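PDB 5HQA: alpha-glucosidase from Pseudoalteromonas sp. K8, which hydrolyses alpha-glucosidic bonds as a calcium-binding member of glycoside hydrolase family 97 whose activity is raised by chloride. Local coordinates for residues A518-V522 / Y586-V590; A237-N242 / I558-V564. All blocks are in the same frame, centred on the assembly; numbering follows the deposited sequence.

Contact 1. Residues A518-V522 / Y586-V590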
ATOM      1  N   ALA A 518      13.421   6.178  11.502  1.00 13.07           N
ATOM      2  CA  ALA A 518      12.959   6.988  10.381  1.00 11.44           C
ATOM      3  C   ALA A 518      11.753   6.367   9.680  1.00 12.80           C
ATOM      4  O   ALA A 518      10.932   7.094   9.101  1.00 11.54           O
ATOM      5  CB  ALA A 518      14.104   7.184   9.389  1.00 10.65           C
ATOM      6  N   LEU A 519      11.625   5.034   9.717  1.00 12.18           N
ATOM      7  CA  LEU A 519      10.522   4.375   9.015  1.00 10.20           C
ATOM      8  C   LEU A 519       9.161   4.891   9.464  1.00 12.81           C
ATOM      9  O   LEU A 519       8.203   4.864   8.685  1.00 13.60           O
ATOM     10  CB  LEU A 519      10.581   2.867   9.231  1.00  9.74           C
ATOM     11  CG  LEU A 519      11.812   2.147   8.693  1.00 12.03           C
ATOM     12  CD1 LEU A 519      11.697   0.644   8.949  1.00 11.73           C
ATOM     13  CD2 LEU A 519      11.996   2.443   7.209  1.00 14.36           C
ATOM     14  N   TYR A 520       9.042   5.339  10.717  1.00 10.93           N
ATOM     15  CA  TYR A 520       7.744   5.773  11.220  1.00 10.59           C
ATOM     16  C   TYR A 520       7.258   7.038  10.535  1.00 13.61           C
ATOM     17  O   TYR A 520       6.061   7.341  10.591  1.00 15.20           O
ATOM     18  CB  TYR A 520       7.805   5.971  12.746  1.00 11.67           C
ATOM     19  CG  TYR A 520       7.871   4.642  13.464  1.00 11.38           C
ATOM     20  CD1 TYR A 520       6.712   3.979  13.839  1.00 12.58           C
ATOM     21  CD2 TYR A 520       9.087   4.027  13.707  1.00 11.85           C
ATOM     22  CE1 TYR A 520       6.761   2.749  14.462  1.00 14.06           C
ATOM     23  CE2 TYR A 520       9.148   2.789  14.327  1.00 12.38           C
ATOM     24  CZ  TYR A 520       7.982   2.156  14.704  1.00 13.50           C
ATOM     25  OH  TYR A 520       8.042   0.926  15.313  1.00 13.21           O
ATOM     26  N   VAL A 521       8.154   7.794   9.907  1.00 11.50           N
ATOM     27  CA  VAL A 521       7.750   8.955   9.139  1.00 12.38           C
ATOM     28  C   VAL A 521       7.867   8.712   7.639  1.00 13.16           C
ATOM     29  O   VAL A 521       7.104   9.304   6.869  1.00 14.41           O
ATOM     30  CB  VAL A 521       8.554  10.206   9.558  1.00 11.57           C
ATOM     31  CG1 VAL A 521       7.929  11.477   8.959  1.00 11.35           C
ATOM     32  CG2 VAL A 521       8.617  10.305  11.078  1.00 12.12           C
ATOM     33  N   VAL A 522       8.768   7.831   7.201  1.00 12.67           N
ATOM     34  CA  VAL A 522       8.937   7.611   5.770  1.00 11.82           C
ATOM     35  C   VAL A 522       7.805   6.763   5.199  1.00 14.16           C
ATOM     36  O   VAL A 522       7.298   7.051   4.109  1.00 14.86           O
ATOM     37  CB  VAL A 522      10.316   6.981   5.491  1.00 13.08           C
ATOM     38  CG1 VAL A 522      10.388   6.487   4.052  1.00 12.42           C
ATOM     39  CG2 VAL A 522      11.413   7.994   5.760  1.00 14.70           C
ATOM     40  N   TYR A 586       7.166  16.278  12.062  1.00 13.59           N
ATOM     41  CA  TYR A 586       8.077  15.148  12.141  1.00 13.77           C
ATOM     42  C   TYR A 586       8.796  14.996  10.812  1.00 14.51           C
ATOM     43  O   TYR A 586       8.249  15.331   9.762  1.00 15.30           O
ATOM     44  CB  TYR A 586       7.329  13.859  12.480  1.00 14.53           C
ATOM     45  CG  TYR A 586       6.932  13.791  13.932  1.00 14.42           C
ATOM     46  CD1 TYR A 586       5.840  14.513  14.412  1.00 15.33           C
ATOM     47  CD2 TYR A 586       7.662  13.019  14.826  1.00 14.66           C
ATOM     48  CE1 TYR A 586       5.490  14.466  15.755  1.00 16.36           C
ATOM     49  CE2 TYR A 586       7.316  12.956  16.161  1.00 15.43           C
ATOM     50  CZ  TYR A 586       6.235  13.681  16.619  1.00 16.69           C
ATOM     51  OH  TYR A 586       5.899  13.609  17.946  1.00 16.65           O
ATOM     52  N   LEU A 587      10.026  14.495  10.858  1.00 13.08           N
ATOM     53  CA  LEU A 587      10.774  14.238   9.639  1.00 13.06           C
ATOM     54  C   LEU A 587      11.383  12.845   9.703  1.00 15.19           C
ATOM     55  O   LEU A 587      11.846  12.405  10.762  1.00 15.06           O
ATOM     56  CB  LEU A 587      11.874  15.299   9.425  1.00 13.36           C
ATOM     57  CG  LEU A 587      12.778  15.142   8.198  1.00 14.67           C
ATOM     58  CD1 LEU A 587      13.201  16.505   7.671  1.00 14.83           C
ATOM     59  CD2 LEU A 587      14.007  14.283   8.512  1.00 12.49           C
ATOM     60  N   GLY A 588      11.386  12.154   8.571  1.00 11.42           N
ATOM     61  CA  GLY A 588      12.130  10.917   8.467  1.00 12.15           C
ATOM     62  C   GLY A 588      12.892  10.898   7.159  1.00 14.44           C
ATOM     63  O   GLY A 588      12.379  11.349   6.127  1.00 12.49           O
ATOM     64  N   ALA A 589      14.128  10.405   7.185  1.00 13.88           N
ATOM     65  CA  ALA A 589      14.924  10.257   5.973  1.00 11.74           C
ATOM     66  C   ALA A 589      15.633   8.911   6.019  1.00 12.82           C
ATOM     67  O   ALA A 589      16.067   8.476   7.087  1.00 13.06           O
ATOM     68  CB  ALA A 589      15.946  11.395   5.833  1.00 11.26           C
ATOM     69  N   VAL A 590      15.729   8.240   4.867  1.00 11.25           N
ATOM     70  CA  VAL A 590      16.503   7.006   4.764  1.00 12.51           C
ATOM     71  C   VAL A 590      17.314   7.038   3.477  1.00 13.36           C
ATOM     72  O   VAL A 590      16.978   7.735   2.516  1.00 12.04           O
ATOM     73  CB  VAL A 590      15.636   5.723   4.799  1.00 11.64           C
ATOM     74  CG1 VAL A 590      14.854   5.625   6.117  1.00 11.01           C
ATOM     75  CG2 VAL A 590      14.715   5.660   3.592  1.00 11.82           C
TER
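Where Ala518 meets Gly588, residues 518-522, at the end of helix 513-522, cross residues 586-590 at 106°, the axes of these short segments 6.2 Å apart and the nearest CA atoms 4.4 Å apart. So close an approach is possible because the central strand residue is a glycine: a CB on Gly588 would run into Ala518 O and Val521 CB. Val521 stands over the strand backbone on one side of this point. Its CG1, anti to the backbone N (chi1 -168°), comes down on the peptide that links Leu587 to Gly588, 3.5 Å from Gly588 N, while CG2 leans toward CB of Tyr586 at 4.0 Å. The Tyr586 ring itself turns away toward helix 541-549. Val522 sends CG2 onto the next peptide along, 3.5 Å from Gly588 O, and its methyl also meets Val590 CG1. Toward the Val590 end, CB of Ala518 sits 3.3 Å from Ala589 O and 3.7 Å from Val590 CG1. An alanine in place of Val521 would lose both methyls, which would probably open a gap above the Leu587-Gly588 peptide and leave Tyr586 CB without its apolar neighbour. Within the sheet Gly588 pairs with Phe570 and Leu587 with Ile656. On the helix side, Ala518 O accepts from Val521 N and Val522 N, and Arg572 of strand 567-574 binds Val521 O. Between 518-522 and 586-590 themselves, the join is therefore methyl-to-peptide packing in a buried setting, held by shape rather than by directed polar bonds.

Contact 2. Residues A237-N242 / I558-V564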
ATOM      1  N   ALA A 237      11.042  12.772  -8.869  1.00 11.37           N
ATOM      2  CA  ALA A 237      10.521  11.578  -8.217  1.00 11.41           C
ATOM      3  C   ALA A 237       9.509  11.929  -7.124  1.00 12.31           C
ATOM      4  O   ALA A 237       8.447  11.302  -7.031  1.00 13.46           O
ATOM      5  CB  ALA A 237      11.676  10.756  -7.650  1.00 11.07           C
ATOM      6  N   VAL A 238       9.798  12.951  -6.307  1.00 11.76           N
ATOM      7  CA  VAL A 238       8.863  13.274  -5.229  1.00 12.21           C
ATOM      8  C   VAL A 238       7.540  13.820  -5.751  1.00 13.17           C
ATOM      9  O   VAL A 238       6.550  13.835  -5.005  1.00 13.78           O
ATOM     10  CB  VAL A 238       9.455  14.268  -4.206  1.00 11.70           C
ATOM     11  CG1 VAL A 238      10.622  13.626  -3.457  1.00 11.93           C
ATOM     12  CG2 VAL A 238       9.874  15.573  -4.876  1.00 12.52           C
ATOM     13  N   ASP A 239       7.480  14.277  -7.008  1.00 11.54           N
ATOM     14  CA  ASP A 239       6.190  14.706  -7.541  1.00 12.76           C
ATOM     15  C   ASP A 239       5.230  13.533  -7.676  1.00 14.68           C
ATOM     16  O   ASP A 239       4.012  13.723  -7.607  1.00 16.58           O
ATOM     17  CB  ASP A 239       6.359  15.400  -8.892  1.00 14.16           C
ATOM     18  CG  ASP A 239       7.120  16.710  -8.786  1.00 22.25           C
ATOM     19  OD1 ASP A 239       7.131  17.319  -7.692  1.00 21.21           O
ATOM     20  OD2 ASP A 239       7.707  17.133  -9.804  1.00 23.66           O
ATOM     21  N   LEU A 240       5.754  12.320  -7.876  1.00 11.75           N
ATOM     22  CA  LEU A 240       4.898  11.139  -7.828  1.00 10.97           C
ATOM     23  C   LEU A 240       4.348  10.935  -6.426  1.00 12.93           C
ATOM     24  O   LEU A 240       3.166  10.620  -6.250  1.00 13.36           O
ATOM     25  CB  LEU A 240       5.680   9.893  -8.254  1.00 13.53           C
ATOM     26  CG  LEU A 240       6.374   9.881  -9.615  1.00 16.99           C
ATOM     27  CD1 LEU A 240       7.073   8.541  -9.825  1.00 14.43           C
ATOM     28  CD2 LEU A 240       5.372  10.141 -10.704  1.00 16.89           C
ATOM     29  N   VAL A 241       5.207  11.092  -5.421  1.00 11.28           N
ATOM     30  CA  VAL A 241       4.817  10.814  -4.045  1.00 11.74           C
ATOM     31  C   VAL A 241       3.737  11.790  -3.579  1.00 14.20           C
ATOM     32  O   VAL A 241       2.742  11.388  -2.962  1.00 14.83           O
ATOM     33  CB  VAL A 241       6.060  10.859  -3.139  1.00 11.18           C
ATOM     34  CG1 VAL A 241       5.655  10.771  -1.692  1.00 11.38           C
ATOM     35  CG2 VAL A 241       7.030   9.729  -3.506  1.00 10.13           C
ATOM     36  N   ASN A 242       3.902  13.077  -3.880  1.00 11.28           N
ATOM     37  CA  ASN A 242       3.042  14.119  -3.322  1.00 13.47           C
ATOM     38  C   ASN A 242       1.692  14.260  -4.033  1.00 18.09           C
ATOM     39  O   ASN A 242       0.984  15.235  -3.789  1.00 28.70           O
ATOM     40  CB  ASN A 242       3.790  15.453  -3.331  1.00 12.86           C
ATOM     41  CG  ASN A 242       4.937  15.456  -2.353  1.00 15.21           C
ATOM     42  OD1 ASN A 242       4.833  14.870  -1.272  1.00 14.41           O
ATOM     43  ND2 ASN A 242       6.044  16.093  -2.723  1.00 13.52           N
ATOM     44  N   ILE A 558       4.683  15.947   3.163  1.00 13.26           N
ATOM     45  CA  ILE A 558       5.461  16.460   2.033  1.00 14.38           C
ATOM     46  C   ILE A 558       6.710  15.610   1.878  1.00 14.16           C
ATOM     47  O   ILE A 558       7.559  15.591   2.779  1.00 13.95           O
ATOM     48  CB  ILE A 558       5.896  17.928   2.211  1.00 18.65           C
ATOM     49  CG1 ILE A 558       4.753  18.792   2.742  1.00 27.52           C
ATOM     50  CG2 ILE A 558       6.435  18.469   0.884  1.00 17.85           C
ATOM     51  CD1 ILE A 558       5.211  20.107   3.344  1.00 34.72           C
ATOM     52  N   ALA A 559       6.853  14.945   0.735  1.00 12.05           N
ATOM     53  CA  ALA A 559       8.144  14.367   0.376  1.00 12.35           C
ATOM     54  C   ALA A 559       9.034  15.511  -0.097  1.00 13.89           C
ATOM     55  O   ALA A 559       8.773  16.114  -1.144  1.00 13.05           O
ATOM     56  CB  ALA A 559       7.987  13.288  -0.693  1.00 10.85           C
ATOM     57  N   LEU A 560      10.063  15.833   0.695  1.00 12.32           N
ATOM     58  CA  LEU A 560      10.882  17.015   0.435  1.00 13.68           C
ATOM     59  C   LEU A 560      11.917  16.779  -0.653  1.00 15.90           C
ATOM     60  O   LEU A 560      12.251  17.707  -1.395  1.00 16.12           O
ATOM     61  CB  LEU A 560      11.599  17.448   1.710  1.00 12.90           C
ATOM     62  CG  LEU A 560      10.710  17.873   2.874  1.00 16.23           C
ATOM     63  CD1 LEU A 560      11.553  18.132   4.108  1.00 15.62           C
ATOM     64  CD2 LEU A 560       9.938  19.111   2.485  1.00 15.64           C
ATOM     65  N   ASP A 561      12.450  15.569  -0.743  1.00 13.97           N
ATOM     66  CA  ASP A 561      13.539  15.273  -1.662  1.00 14.88           C
ATOM     67  C   ASP A 561      13.655  13.758  -1.750  1.00 15.35           C
ATOM     68  O   ASP A 561      13.133  13.036  -0.895  1.00 12.97           O
ATOM     69  CB  ASP A 561      14.847  15.909  -1.179  1.00 13.97           C
ATOM     70  CG  ASP A 561      15.925  15.918  -2.242  1.00 19.94           C
ATOM     71  OD1 ASP A 561      17.073  16.262  -1.886  1.00 22.31           O
ATOM     72  OD2 ASP A 561      15.636  15.580  -3.420  1.00 18.50           O
ATOM     73  N   GLY A 562      14.321  13.283  -2.791  1.00 12.72           N
ATOM     74  CA  GLY A 562      14.500  11.851  -2.929  1.00 10.81           C
ATOM     75  C   GLY A 562      14.823  11.468  -4.350  1.00 11.37           C
ATOM     76  O   GLY A 562      14.736  12.270  -5.283  1.00 13.60           O
ATOM     77  N   ALA A 563      15.201  10.202  -4.501  1.00 12.45           N
ATOM     78  CA  ALA A 563      15.482   9.608  -5.801  1.00 12.27           C
ATOM     79  C   ALA A 563      15.202   8.121  -5.681  1.00 11.97           C
ATOM     80  O   ALA A 563      15.569   7.502  -4.678  1.00 12.81           O
ATOM     81  CB  ALA A 563      16.936   9.855  -6.237  1.00 12.62           C
ATOM     82  N   VAL A 564      14.548   7.550  -6.696  1.00 10.00           N
ATOM     83  CA  VAL A 564      14.080   6.174  -6.575  1.00 10.52           C
ATOM     84  C   VAL A 564      15.260   5.244  -6.339  1.00 11.89           C
ATOM     85  O   VAL A 564      16.250   5.265  -7.083  1.00 12.01           O
ATOM     86  CB  VAL A 564      13.295   5.748  -7.824  1.00 12.29           C
ATOM     87  CG1 VAL A 564      12.728   4.330  -7.610  1.00  9.14           C
ATOM     88  CG2 VAL A 564      12.201   6.759  -8.149  1.00 11.99           C
TER
HETATM   89  O   HOH W   1      12.711  13.966  -6.219  1.00 13.24           O
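The carboxamide of Asn242 lies beside the backbone of Ala559 and grips it at both ends. OD1 accepts a hydrogen bond from Ala559 N at 2.8 Å, in the carbonyl plane and on a lone pair, with a nearly straight N-H...O angle of 168°. Its ND2 returns a longer bond of 3.2 Å to Ala559 O, which is met on a lone pair and lies close to the amide plane. CG of Asn242 stands beside its backbone N, anti to the carbonyl carbon (chi1 -68°), which brings the carboxamide down onto Ala559. With both ends of the amide engaged by one residue, its flip and its rotation are fixed. Next to this pair, CB of Ala559 packs against Val241 CG1 at 3.6 Å and Val238 CG1 at 3.8 Å. That same Val238 methyl also reaches the backbone at the corner, 3.5 Å from Asp561 C. The arrangement closes a helix end against an edge strand: helix 237-241 gives way to loop at Asn242, and strand 554-563 is outermost in the antiparallel sheet of the C-terminal region, so a side chain from the N-terminal family region pairs with its backbone much as a neighbouring strand might. Farther along, a water accepts from Val238 N and donates to Gly562 O at 2.8 Å, bridging the helix and the part of the strand beyond the corner. At that corner Gly562 N bonds to Asp561 OD2, approaching from above the carboxylate plane. Ala237 CB meets Val564 CG2 at 4.1 Å, and Phe480 touches both side chains. Behind Ala559 and Val241 stands Phe570 of strand 567-574.

In the fold
Both contacts use the antiparallel sheet of the C-terminal region, and their centres lie about 13 Å apart. Contact 2 holds one of its edge strands, 554-563, against the N-terminal region; contact 1 holds strand 585-591 against a helix of the barrel-family region. Strand 567-574 lies between the two strands, and Leu587 and Leu560 touch directly through their CD1 atoms, 4.3 Å apart. Along the chain the order is 237-242, 518-522, 558-564, 586-590, so the connections alternate. One sheet is thus packed against two separate parts of the enzyme, near the magnesium site of Gly565, Asp566 and Asp592 rather than among the calcium-binding glutamates.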